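Local atomic coordinates of GDP-perosamine synthase (Caulobacter crescentus, PDB entry 3BN1), a protein that catalyses the pyridoxal-phosphate-dependent transfer of the amino group of L-glutamate to GDP-4-keto-6-deoxy-D-mannose, giving GDP-perosamine for lipopolysaccharide O-antigen. Residues P14-N19 with A239-A244; L253-R258 with T352-T357; E257-W262 with A359-V364; T275-A280 with H285-Y290. All coordinates share one frame; numbering follows the deposited sequence.

How the interactions relate
Close to the N terminus, the loop 14-19 meets helix 236-247 in interaction 1. The chain between them holds all seven strands of the large mixed sheet that is the core of the aspartate aminotransferase fold. Interactions 2 and 3 open later, in series with it, both from helix 249-266 and sharing Glu257 and Arg258. One reaches the loop 352-357, the other the helix that follows it, 358-371. Interaction 4, a local contact within the loop that connects strands 274-275 and 290-294, is nested inside both. Arg256 and Thr352 of interaction 2 bond to the backbone of 285-290, Val260 packs on Phe287, and Arg15 touches Ala354, which joins interaction 1 to the C-terminal part.

Interaction 1: P14-N19 with A239-A244; sequences PRLDGN and AAIGLA
The loop leading into helix 20-30 lies against the C-terminal half of helix 236-247, with Asn19 resting on Ala244 at the point where the two backbones come nearest. Asn19 occupies the N-cap position of helix 20-30, although its side chain makes no capping bond. The methyl of Ala244 comes up against the flat side of the Asn19 carbonyl, CB of Ala244 standing 3.4 Å from C of Asn19, and it also meets the Asn19 side chain at CB, 3.9 Å from CB of Ala244. With chi1 at -69°, the Asn19 amide is set opposite its own carbonyl carbon, and its ND2 bonds to Tyr23 OH further along the helix. A single water fastens the backbones beside this apolar touch: it accepts from Asn19 N at 2.9 Å and donates to Ala244 O at 2.8 Å. The second point of contact is slacker, CD2 of Leu16 reaching CG2 of Ile241 at 4.5 Å. Both of these side chains also pack on the second subunit, Leu16 on its Thr31 and Ile241 on its Ile33, which places this edge of the contact at the dimer interface. Within the loop, Arg15 NE forms a salt bridge with Asp17 OD2 at 3.2 Å, while OD1 of the same carboxylate pairs with Arg248 just beyond the helix. No direct hydrogen bond spans the two segments. The result is a loop laid against a helix, in which one small methyl permits close approach and one water gives a partner both to the N-H of an N-cap residue and to a carbonyl of the helix.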
loop_
_atom_site.group_PDB
_atom_site.type_symbol
_atom_site.label_atom_id
_atom_site.label_comp_id
_atom_site.label_asym_id
_atom_site.label_seq_id
_atom_site.Cartn_x
_atom_site.Cartn_y
_atom_site.Cartn_z
ATOM N N PRO A 14 11.363 -3.226 17.144
ATOM C CA PRO A 14 11.032 -1.818 17.243
ATOM C C PRO A 14 11.257 -1.279 18.657
ATOM O O PRO A 14 10.807 -1.842 19.669
ATOM C CB PRO A 14 9.522 -1.784 16.901
ATOM C CG PRO A 14 9.213 -3.099 16.277
ATOM C CD PRO A 14 10.153 -4.042 16.974
ATOM N N ARG A 15 11.944 -0.148 18.720
ATOM C CA ARG A 15 12.103 0.511 19.994
ATOM C C ARG A 15 11.173 1.719 19.965
ATOM O O ARG A 15 11.458 2.751 19.367
ATOM C CB ARG A 15 13.540 0.955 20.197
ATOM C CG ARG A 15 13.794 1.266 21.638
ATOM C CD ARG A 15 15.217 0.953 21.894
ATOM N NE ARG A 15 15.634 1.699 23.060
ATOM C CZ ARG A 15 15.582 1.183 24.279
ATOM N NH1 ARG A 15 15.173 -0.073 24.433
ATOM N NH2 ARG A 15 15.963 1.904 25.325
ATOM N N LEU A 16 10.006 1.583 20.567
ATOM C CA LEU A 16 9.087 2.709 20.590
ATOM C C LEU A 16 9.250 3.364 21.965
ATOM O O LEU A 16 8.406 3.246 22.834
ATOM C CB LEU A 16 7.682 2.161 20.360
ATOM C CG LEU A 16 7.473 1.158 19.200
ATOM C CD1 LEU A 16 6.011 0.733 19.090
ATOM C CD2 LEU A 16 7.928 1.754 17.878
ATOM N N ASP A 17 10.351 4.062 22.170
ATOM C CA ASP A 17 10.657 4.631 23.472
ATOM C C ASP A 17 10.643 6.161 23.518
ATOM O O ASP A 17 11.267 6.759 24.395
ATOM C CB ASP A 17 12.002 4.091 23.958
ATOM C CG ASP A 17 13.176 4.647 23.169
ATOM O OD1 ASP A 17 12.977 5.172 22.046
ATOM O OD2 ASP A 17 14.316 4.558 23.672
ATOM N N GLY A 18 9.870 6.745 22.603
ATOM C CA GLY A 18 9.618 8.175 22.466
ATOM C C GLY A 18 8.100 8.450 22.612
ATOM O O GLY A 18 7.407 7.791 23.425
ATOM N N ASN A 19 7.613 9.412 21.809
ATOM C CA ASN A 19 6.214 9.860 21.741
ATOM C C ASN A 19 5.232 9.111 20.816
ATOM O O ASN A 19 4.201 9.665 20.431
ATOM C CB ASN A 19 6.221 11.306 21.243
ATOM C CG ASN A 19 6.791 12.228 22.263
ATOM O OD1 ASN A 19 6.748 11.927 23.459
ATOM N ND2 ASN A 19 7.457 13.261 21.804
ATOM N N ALA A 239 2.329 8.046 10.251
ATOM C CA ALA A 239 3.224 9.228 10.270
ATOM C C ALA A 239 3.490 9.663 11.716
ATOM O O ALA A 239 4.560 10.209 12.054
ATOM C CB ALA A 239 2.643 10.425 9.468
ATOM N N ALA A 240 2.487 9.467 12.564
ATOM C CA ALA A 240 2.649 9.852 13.962
ATOM C C ALA A 240 3.778 9.005 14.568
ATOM O O ALA A 240 4.734 9.538 15.141
ATOM C CB ALA A 240 1.321 9.760 14.736
ATOM N N ILE A 241 3.732 7.695 14.354
ATOM C CA ILE A 241 4.784 6.826 14.857
ATOM C C ILE A 241 6.108 7.231 14.220
ATOM O O ILE A 241 7.194 7.346 14.869
ATOM C CB ILE A 241 4.512 5.322 14.576
ATOM C CG1 ILE A 241 3.193 4.870 15.260
ATOM C CG2 ILE A 241 5.788 4.523 15.082
ATOM C CD1 ILE A 241 2.673 3.426 14.972
ATOM N N GLY A 242 6.041 7.452 12.918
ATOM C CA GLY A 242 7.263 7.863 12.262
ATOM C C GLY A 242 7.932 9.147 12.819
ATOM O O GLY A 242 9.155 9.355 12.800
ATOM N N LEU A 243 7.103 10.083 13.193
ATOM C CA LEU A 243 7.627 11.346 13.621
ATOM C C LEU A 243 8.265 11.148 14.973
ATOM O O LEU A 243 9.375 11.639 15.264
ATOM C CB LEU A 243 6.413 12.279 13.713
ATOM C CG LEU A 243 6.883 13.679 14.126
ATOM C CD1 LEU A 243 8.044 14.230 13.280
ATOM C CD2 LEU A 243 5.744 14.721 14.302
ATOM N N ALA A 244 7.557 10.417 15.826
ATOM C CA ALA A 244 8.114 10.136 17.161
ATOM C C ALA A 244 9.436 9.351 17.037
ATOM O O ALA A 244 10.379 9.550 17.809
ATOM C CB ALA A 244 7.097 9.388 18.009
HETATM O O HOH W 1 9.598 10.725 20.221
#

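Interaction 2: L253-R258 with T352-T357; sequences LAARER and THAGLT
Ala255 and Ala354 form the tight point of this contact, where helix 249-266 presses on the loop between strand 347-350 and helix 358-371. The methyl of Ala255 points onto the flank of the Ala354 methyl, CB of Ala255 lying 3.7 Å from CB of Ala354, and the smallness of both lets the backbones come close. Beside them, Arg256 reaches along Thr352 and His353. Its chain is extended from CG to NE (chi3 -156°), which carries the guanidinium beyond the helix, so that CA of His353 lies over one of its faces, 3.8 Å from NH1 of Arg256. NH2 of Arg256 approaches Thr352 O to 3.3 Å, but its strong partner is Trp288 O, with a weaker bond to Phe287 O. Thr352 is itself held through OG1 by Leu350 O and Tyr290 N.

The other side is looser. Gly355 to Thr357 turn off toward helix 358-371, and Arg258, exposed, folds its guanidinium back over Ala254 O of its own helix instead of touching the loop. What shapes this side is internal: a type I turn from His353 to Leu356, whose ends are joined by Leu356 N and His353 O at 3.3 Å. ND1 of His353 accepts from Gly355 N at 3.1 Å, 20° out of the ring plane, while CG of Leu356 sits over the centre of one ring face.

That bond is consistent with an unprotonated ND1. The side chain of Arg256 lies about 10 Å from the bound 2-oxoglutarate; its buried NH2 is bonded to backbone carbonyl oxygens, and its charge would probably strengthen those bonds.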
loop_
_atom_site.group_PDB
_atom_site.type_symbol
_atom_site.label_atom_id
_atom_site.label_comp_id
_atom_site.label_asym_id
_atom_site.label_seq_id
_atom_site.Cartn_x
_atom_site.Cartn_y
_atom_site.Cartn_z
ATOM N N LEU A 253 20.309 5.585 16.666
ATOM C CA LEU A 253 21.592 5.333 15.994
ATOM C C LEU A 253 22.741 5.119 16.996
ATOM O O LEU A 253 23.555 4.225 16.819
ATOM C CB LEU A 253 21.956 6.491 15.033
ATOM C CG LEU A 253 20.955 6.686 13.879
ATOM C CD1 LEU A 253 21.232 7.959 13.139
ATOM C CD2 LEU A 253 21.001 5.441 12.930
ATOM N N ALA A 254 22.747 5.883 18.083
ATOM C CA ALA A 254 23.812 5.751 19.087
ATOM C C ALA A 254 23.753 4.420 19.754
ATOM O O ALA A 254 24.779 3.798 20.061
ATOM C CB ALA A 254 23.699 6.812 20.159
ATOM N N ALA A 255 22.523 4.002 19.956
ATOM C CA ALA A 255 22.292 2.728 20.555
ATOM C C ALA A 255 22.885 1.631 19.688
ATOM O O ALA A 255 23.581 0.728 20.163
ATOM C CB ALA A 255 20.848 2.574 20.680
ATOM N N ARG A 256 22.595 1.706 18.398
ATOM C CA ARG A 256 23.121 0.753 17.437
ATOM C C ARG A 256 24.666 0.903 17.439
ATOM O O ARG A 256 25.395 -0.106 17.427
ATOM C CB ARG A 256 22.506 1.004 16.034
ATOM C CG ARG A 256 21.459 0.097 15.531
ATOM C CD ARG A 256 20.658 0.742 14.392
ATOM N NE ARG A 256 19.363 0.070 14.359
ATOM C CZ ARG A 256 19.218 -1.182 13.928
ATOM N NH1 ARG A 256 18.039 -1.801 13.935
ATOM N NH2 ARG A 256 20.288 -1.798 13.450
ATOM N N GLU A 257 25.180 2.145 17.462
ATOM C CA GLU A 257 26.637 2.319 17.499
ATOM C C GLU A 257 27.287 1.555 18.659
ATOM O O GLU A 257 28.341 0.959 18.546
ATOM C CB GLU A 257 27.049 3.774 17.597
ATOM C CG GLU A 257 27.815 4.283 16.397
ATOM C CD GLU A 257 27.831 5.826 16.318
ATOM O OE1 GLU A 257 28.266 6.358 15.271
ATOM O OE2 GLU A 257 27.406 6.524 17.278
ATOM N N ARG A 258 26.659 1.632 19.814
ATOM C CA ARG A 258 27.187 0.994 21.015
ATOM C C ARG A 258 27.284 -0.524 20.795
ATOM O O ARG A 258 28.302 -1.191 21.065
ATOM C CB ARG A 258 26.102 1.237 22.065
ATOM C CG ARG A 258 26.586 1.659 23.415
ATOM C CD ARG A 258 25.856 2.928 23.814
ATOM N NE ARG A 258 24.414 2.789 23.665
ATOM C CZ ARG A 258 23.570 3.807 23.497
ATOM N NH1 ARG A 258 24.015 5.066 23.400
ATOM N NH2 ARG A 258 22.267 3.586 23.380
ATOM N N THR A 352 21.219 -6.919 15.655
ATOM C CA THR A 352 21.626 -5.518 15.684
ATOM C C THR A 352 20.364 -4.715 15.814
ATOM O O THR A 352 19.559 -4.644 14.884
ATOM C CB THR A 352 22.285 -5.125 14.322
ATOM O OG1 THR A 352 22.909 -6.281 13.723
ATOM C CG2 THR A 352 23.343 -4.081 14.548
ATOM N N HIS A 353 20.174 -4.157 16.991
ATOM C CA HIS A 353 18.990 -3.327 17.259
ATOM C C HIS A 353 19.205 -2.581 18.563
ATOM O O HIS A 353 20.035 -2.995 19.377
ATOM C CB HIS A 353 17.601 -4.067 17.159
ATOM C CG HIS A 353 17.345 -5.093 18.224
ATOM N ND1 HIS A 353 17.020 -4.766 19.524
ATOM C CD2 HIS A 353 17.419 -6.446 18.182
ATOM C CE1 HIS A 353 16.916 -5.870 20.238
ATOM N NE2 HIS A 353 17.128 -6.905 19.442
ATOM N N ALA A 354 18.451 -1.510 18.761
ATOM C CA ALA A 354 18.604 -0.648 19.920
ATOM C C ALA A 354 18.318 -1.238 21.258
ATOM O O ALA A 354 18.749 -0.641 22.242
ATOM C CB ALA A 354 17.838 0.718 19.762
ATOM N N GLY A 355 17.594 -2.354 21.327
ATOM C CA GLY A 355 17.295 -2.971 22.621
ATOM C C GLY A 355 18.372 -3.962 23.125
ATOM O O GLY A 355 18.252 -4.497 24.223
ATOM N N LEU A 356 19.430 -4.202 22.352
ATOM C CA LEU A 356 20.471 -5.177 22.765
ATOM C C LEU A 356 21.464 -4.669 23.794
ATOM O O LEU A 356 21.978 -3.553 23.656
ATOM C CB LEU A 356 21.266 -5.688 21.564
ATOM C CG LEU A 356 20.338 -6.235 20.485
ATOM C CD1 LEU A 356 21.323 -6.353 19.371
ATOM C CD2 LEU A 356 19.861 -7.646 20.998
ATOM N N THR A 357 21.710 -5.509 24.811
ATOM C CA THR A 357 22.675 -5.245 25.889
ATOM C C THR A 357 24.033 -5.870 25.597
ATOM O O THR A 357 24.125 -6.792 24.798
ATOM C CB THR A 357 22.196 -5.776 27.288
ATOM O OG1 THR A 357 22.124 -7.206 27.307
ATOM C CG2 THR A 357 20.835 -5.198 27.614
#

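Interaction 3: E257-W262 with A359-V364; sequences ERVVGW and ADIDRV
Ile361 projects from helix 358-371 into the angle between Trp262 and Val259, one turn apart on helix 249-266, and its CG1, CG2 and CD1 each have a partner atom of their own. The branch methyl CG2 of Ile361 lies beside the base of the tryptophan, 4.0 Å from CB of Trp262. CG1 of Ile361 meets the benzo part of the indole, 4.0 Å from CE3 of Trp262. The far tip goes the other way along the helix, CD1 of Ile361 resting 4.2 Å from CG1 of Val259. Chi1 of -55° puts CG1 opposite the carbonyl carbon of Ile361 and CG2 opposite the backbone N, setting the two on different parts of Trp262, while chi2 of -41° bends CD1 toward Val259. The isoleucine crosses both partners at about a right angle.

Trp262 also lies against its own helix. Its chi2 of -29° lays the indole back along the preceding turn, so that Arg258 O stands 3.4 Å above the ring plane, toward the rim. CZ3, on the benzo ring next to CE3, touches Leu356 and Thr357 where the chain enters helix 358-371, and Val259 likewise packs on Leu356. Ile361 is further bounded by Tyr263 and Lys266 of helix 249-266, and a salt bridge from Asp362 to Lys266 runs along the flank.

Across the two segments themselves no hydrogen bond forms, and every touch is carbon on carbon. Cohesion here thus comes from dispersion and the burial of apolar surface, with a single branched residue serving as the wedge between the helices and charge pairing kept to the periphery.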
loop_
_atom_site.group_PDB
_atom_site.type_symbol
_atom_site.label_atom_id
_atom_site.label_comp_id
_atom_site.label_asym_id
_atom_site.label_seq_id
_atom_site.Cartn_x
_atom_site.Cartn_y
_atom_site.Cartn_z
ATOM N N GLU A 257 25.180 2.145 17.462
ATOM C CA GLU A 257 26.637 2.319 17.499
ATOM C C GLU A 257 27.287 1.555 18.659
ATOM O O GLU A 257 28.341 0.959 18.546
ATOM C CB GLU A 257 27.049 3.774 17.597
ATOM C CG GLU A 257 27.815 4.283 16.397
ATOM C CD GLU A 257 27.831 5.826 16.318
ATOM O OE1 GLU A 257 28.266 6.358 15.271
ATOM O OE2 GLU A 257 27.406 6.524 17.278
ATOM N N ARG A 258 26.659 1.632 19.814
ATOM C CA ARG A 258 27.187 0.994 21.015
ATOM C C ARG A 258 27.284 -0.524 20.795
ATOM O O ARG A 258 28.302 -1.191 21.065
ATOM C CB ARG A 258 26.102 1.237 22.065
ATOM C CG ARG A 258 26.586 1.659 23.415
ATOM C CD ARG A 258 25.856 2.928 23.814
ATOM N NE ARG A 258 24.414 2.789 23.665
ATOM C CZ ARG A 258 23.570 3.807 23.497
ATOM N NH1 ARG A 258 24.015 5.066 23.400
ATOM N NH2 ARG A 258 22.267 3.586 23.380
ATOM N N VAL A 259 26.178 -1.047 20.259
ATOM C CA VAL A 259 26.039 -2.461 20.001
ATOM C C VAL A 259 27.109 -2.904 19.031
ATOM O O VAL A 259 27.811 -3.911 19.248
ATOM C CB VAL A 259 24.662 -2.784 19.399
ATOM C CG1 VAL A 259 24.723 -4.174 18.587
ATOM C CG2 VAL A 259 23.627 -2.807 20.534
ATOM N N VAL A 260 27.253 -2.110 17.976
ATOM C CA VAL A 260 28.246 -2.384 16.957
ATOM C C VAL A 260 29.628 -2.351 17.602
ATOM O O VAL A 260 30.530 -3.135 17.287
ATOM C CB VAL A 260 28.212 -1.245 15.859
ATOM C CG1 VAL A 260 29.443 -1.392 14.953
ATOM C CG2 VAL A 260 27.004 -1.396 14.999
ATOM N N GLY A 261 29.795 -1.407 18.522
ATOM C CA GLY A 261 31.095 -1.324 19.173
ATOM C C GLY A 261 31.446 -2.548 19.998
ATOM O O GLY A 261 32.606 -2.981 20.075
ATOM N N TRP A 262 30.421 -3.143 20.576
ATOM C CA TRP A 262 30.589 -4.337 21.397
ATOM C C TRP A 262 31.052 -5.477 20.506
ATOM O O TRP A 262 31.971 -6.218 20.850
ATOM C CB TRP A 262 29.272 -4.638 22.085
ATOM C CG TRP A 262 29.072 -3.743 23.219
ATOM C CD1 TRP A 262 30.057 -3.161 23.985
ATOM C CD2 TRP A 262 27.806 -3.311 23.761
ATOM N NE1 TRP A 262 29.468 -2.346 24.938
ATOM C CE2 TRP A 262 28.098 -2.421 24.830
ATOM C CE3 TRP A 262 26.458 -3.595 23.452
ATOM C CZ2 TRP A 262 27.084 -1.850 25.642
ATOM C CZ3 TRP A 262 25.445 -3.005 24.254
ATOM C CH2 TRP A 262 25.780 -2.124 25.328
ATOM N N ALA A 359 25.476 -7.805 27.453
ATOM C CA ALA A 359 25.377 -9.209 27.839
ATOM C C ALA A 359 24.820 -10.026 26.690
ATOM O O ALA A 359 25.314 -11.109 26.409
ATOM C CB ALA A 359 24.520 -9.367 29.096
ATOM N N ASP A 360 23.807 -9.474 26.027
ATOM C CA ASP A 360 23.175 -10.097 24.863
ATOM C C ASP A 360 24.256 -10.367 23.819
ATOM O O ASP A 360 24.270 -11.434 23.186
ATOM C CB ASP A 360 22.221 -9.122 24.171
ATOM C CG ASP A 360 20.950 -8.835 24.959
ATOM O OD1 ASP A 360 20.631 -9.639 25.853
ATOM O OD2 ASP A 360 20.255 -7.834 24.657
ATOM N N ILE A 361 25.105 -9.349 23.614
ATOM C CA ILE A 361 26.153 -9.444 22.630
ATOM C C ILE A 361 27.146 -10.469 23.101
ATOM O O ILE A 361 27.580 -11.324 22.329
ATOM C CB ILE A 361 26.810 -8.115 22.229
ATOM C CG1 ILE A 361 25.756 -7.096 21.735
ATOM C CG2 ILE A 361 28.006 -8.386 21.305
ATOM C CD1 ILE A 361 24.635 -7.725 20.804
ATOM N N ASP A 362 27.454 -10.467 24.383
ATOM C CA ASP A 362 28.353 -11.505 24.849
ATOM C C ASP A 362 27.831 -12.923 24.461
ATOM O O ASP A 362 28.569 -13.827 24.016
ATOM C CB ASP A 362 28.415 -11.395 26.373
ATOM C CG ASP A 362 29.371 -10.315 26.837
ATOM O OD1 ASP A 362 30.258 -9.940 26.041
ATOM O OD2 ASP A 362 29.247 -9.844 27.994
ATOM N N ARG A 363 26.537 -13.083 24.653
ATOM C CA ARG A 363 25.802 -14.330 24.402
ATOM C C ARG A 363 25.867 -14.729 22.936
ATOM O O ARG A 363 26.169 -15.868 22.606
ATOM C CB ARG A 363 24.347 -14.100 24.803
ATOM C CG ARG A 363 23.544 -15.371 24.749
ATOM C CD ARG A 363 22.214 -15.269 25.535
ATOM N NE ARG A 363 21.277 -16.279 25.041
ATOM C CZ ARG A 363 19.966 -16.110 24.891
ATOM N NH1 ARG A 363 19.366 -14.967 25.245
ATOM N NH2 ARG A 363 19.239 -17.124 24.446
ATOM N N VAL A 364 25.650 -13.779 22.041
ATOM C CA VAL A 364 25.731 -14.085 20.616
ATOM C C VAL A 364 27.157 -14.555 20.295
ATOM O O VAL A 364 27.423 -15.505 19.564
ATOM C CB VAL A 364 25.493 -12.738 19.870
ATOM C CG1 VAL A 364 25.716 -12.868 18.349
ATOM C CG2 VAL A 364 24.102 -12.328 20.087
#

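Interaction 4: T275-A280 with H285-Y290; sequences TKPHVA and HVFWMY
A proline-aromatic CH-pi contact joins Pro277 to Tyr290, inside the loop that runs from strand 274-275 to strand 290-294 of the small antiparallel sheet. The CG-CD edge of the proline stands over one face of the tyrosine, the two side chains crossing at about a right angle: CG of Pro277 is 3.8 Å from the centroid of the Tyr290 ring and 17° off its normal, while CD of Pro277 comes within 3.4 Å of CZ of Tyr290. Chi1 of -171° puts the phenol opposite the backbone N of Tyr290 and brings its face against the proline. Beyond the hydroxyl, Lys276 brushes past through CB, 3.7 Å from Tyr290 OH, an oxygen whose hydrogen-bond partner is Glu264.

Phe287 receives its neighbours at the rim of its ring. CG of Pro277 lies in the ring plane, 3.6 Å from CE1 of Phe287, and CG2 of Val279 approaches at the edge, 3.7 Å from CZ of Phe287. One face is covered by the imidazole of His285, CE1 of His285 standing 3.5 Å above its centre. The backbone turn that brings these rings together, with Phe287 in the left-handed region, is tied by Phe287 N donating to His285 ND1 at 3.0 Å, in the imidazole plane.

Just past this cluster, Trp288 points elsewhere and touches the bound 2-oxoglutarate. The loop is clasped by its surroundings: the ring of Tyr290 stacks with Tyr263 and Phe287 packs on Val260, both of helix 249-266, while backbone bonds join Tyr290 to Leu350 of strand 347-350 and Thr275 to Arg293 of strand 290-294.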
loop_
_atom_site.group_PDB
_atom_site.type_symbol
_atom_site.label_atom_id
_atom_site.label_comp_id
_atom_site.label_asym_id
_atom_site.label_seq_id
_atom_site.Cartn_x
_atom_site.Cartn_y
_atom_site.Cartn_z
ATOM N N THR A 275 34.566 -12.976 9.164
ATOM C CA THR A 275 35.215 -11.812 8.595
ATOM C C THR A 275 34.294 -10.664 8.926
ATOM O O THR A 275 33.122 -10.634 8.510
ATOM C CB THR A 275 35.271 -11.875 7.095
ATOM O OG1 THR A 275 36.259 -12.838 6.734
ATOM C CG2 THR A 275 35.686 -10.527 6.601
ATOM N N LYS A 276 34.785 -9.752 9.755
ATOM C CA LYS A 276 33.913 -8.642 10.202
ATOM C C LYS A 276 33.524 -7.686 9.059
ATOM O O LYS A 276 34.315 -7.507 8.132
ATOM C CB LYS A 276 34.625 -7.815 11.278
ATOM C CG LYS A 276 35.819 -7.070 10.681
ATOM C CD LYS A 276 36.569 -6.297 11.780
ATOM C CE LYS A 276 37.047 -7.226 12.904
ATOM N NZ LYS A 276 35.992 -7.856 13.779
ATOM N N PRO A 277 32.356 -7.041 9.157
ATOM C CA PRO A 277 31.948 -6.143 8.096
ATOM C C PRO A 277 32.956 -5.018 7.828
ATOM O O PRO A 277 33.312 -4.283 8.731
ATOM C CB PRO A 277 30.641 -5.550 8.612
ATOM C CG PRO A 277 30.710 -5.580 10.107
ATOM C CD PRO A 277 31.455 -6.930 10.331
ATOM N N HIS A 278 33.389 -4.848 6.586
ATOM C CA HIS A 278 34.325 -3.764 6.316
ATOM C C HIS A 278 33.526 -2.467 6.324
ATOM O O HIS A 278 32.376 -2.363 5.837
ATOM C CB HIS A 278 34.943 -3.982 4.929
ATOM C CG HIS A 278 35.753 -2.831 4.428
ATOM N ND1 HIS A 278 36.937 -2.456 5.023
ATOM C CD2 HIS A 278 35.546 -1.965 3.402
ATOM C CE1 HIS A 278 37.418 -1.394 4.400
ATOM N NE2 HIS A 278 36.592 -1.078 3.416
ATOM N N VAL A 279 34.150 -1.449 6.889
ATOM C CA VAL A 279 33.488 -0.155 6.909
ATOM C C VAL A 279 34.226 0.902 6.085
ATOM O O VAL A 279 35.324 1.329 6.478
ATOM C CB VAL A 279 33.403 0.332 8.342
ATOM C CG1 VAL A 279 32.732 1.695 8.412
ATOM C CG2 VAL A 279 32.614 -0.696 9.059
ATOM N N ALA A 280 33.610 1.367 5.002
ATOM C CA ALA A 280 34.231 2.437 4.184
ATOM C C ALA A 280 34.400 3.737 4.973
ATOM O O ALA A 280 33.519 4.135 5.736
ATOM C CB ALA A 280 33.363 2.725 2.938
ATOM N N HIS A 285 28.238 4.644 8.627
ATOM C CA HIS A 285 27.589 3.385 8.327
ATOM C C HIS A 285 26.672 3.194 9.534
ATOM O O HIS A 285 27.111 3.127 10.698
ATOM C CB HIS A 285 28.661 2.344 8.315
ATOM C CG HIS A 285 28.191 0.987 7.940
ATOM N ND1 HIS A 285 26.952 0.504 8.307
ATOM C CD2 HIS A 285 28.845 -0.032 7.323
ATOM C CE1 HIS A 285 26.847 -0.751 7.915
ATOM N NE2 HIS A 285 27.968 -1.098 7.300
ATOM N N VAL A 286 25.372 3.212 9.283
ATOM C CA VAL A 286 24.403 3.126 10.359
ATOM C C VAL A 286 24.104 1.715 10.896
ATOM O O VAL A 286 23.471 1.564 11.948
ATOM C CB VAL A 286 23.157 3.981 10.120
ATOM C CG1 VAL A 286 23.516 5.507 10.063
ATOM C CG2 VAL A 286 22.382 3.443 8.947
ATOM N N PHE A 287 24.639 0.694 10.240
ATOM C CA PHE A 287 24.475 -0.651 10.776
ATOM C C PHE A 287 23.053 -1.173 11.037
ATOM O O PHE A 287 22.691 -1.623 12.150
ATOM C CB PHE A 287 25.427 -0.831 11.968
ATOM C CG PHE A 287 26.847 -1.136 11.561
ATOM C CD1 PHE A 287 27.216 -2.429 11.159
ATOM C CD2 PHE A 287 27.795 -0.131 11.479
ATOM C CE1 PHE A 287 28.543 -2.741 10.714
ATOM C CE2 PHE A 287 29.116 -0.425 11.086
ATOM C CZ PHE A 287 29.488 -1.724 10.676
ATOM N N TRP A 288 22.251 -1.177 9.970
ATOM C CA TRP A 288 20.929 -1.758 10.086
ATOM C C TRP A 288 21.116 -3.207 10.613
ATOM O O TRP A 288 20.369 -3.716 11.472
ATOM C CB TRP A 288 20.243 -1.774 8.713
ATOM C CG TRP A 288 18.898 -2.525 8.847
ATOM C CD1 TRP A 288 17.936 -2.359 9.819
ATOM C CD2 TRP A 288 18.411 -3.541 7.967
ATOM N NE1 TRP A 288 16.889 -3.265 9.607
ATOM C CE2 TRP A 288 17.155 -3.969 8.454
ATOM C CE3 TRP A 288 18.973 -4.215 6.880
ATOM C CZ2 TRP A 288 16.445 -5.020 7.865
ATOM C CZ3 TRP A 288 18.203 -5.206 6.237
ATOM C CH2 TRP A 288 16.946 -5.557 6.705
ATOM N N MET A 289 22.179 -3.858 10.143
ATOM C CA MET A 289 22.526 -5.198 10.572
ATOM C C MET A 289 24.026 -5.313 10.515
ATOM O O MET A 289 24.625 -4.817 9.539
ATOM C CB MET A 289 22.015 -6.153 9.505
ATOM C CG MET A 289 20.510 -6.040 9.392
ATOM S SD MET A 289 19.714 -7.511 9.902
ATOM C CE MET A 289 19.314 -8.007 8.213
ATOM N N TYR A 290 24.582 -5.975 11.536
ATOM C CA TYR A 290 26.010 -6.309 11.631
ATOM C C TYR A 290 26.252 -7.638 10.877
ATOM O O TYR A 290 25.724 -8.684 11.278
ATOM C CB TYR A 290 26.445 -6.355 13.100
ATOM C CG TYR A 290 27.914 -6.484 13.272
ATOM C CD1 TYR A 290 28.542 -7.768 13.195
ATOM C CD2 TYR A 290 28.696 -5.343 13.507
ATOM C CE1 TYR A 290 29.936 -7.901 13.388
ATOM C CE2 TYR A 290 30.093 -5.471 13.714
ATOM C CZ TYR A 290 30.699 -6.726 13.619
ATOM O OH TYR A 290 32.071 -6.764 13.813
#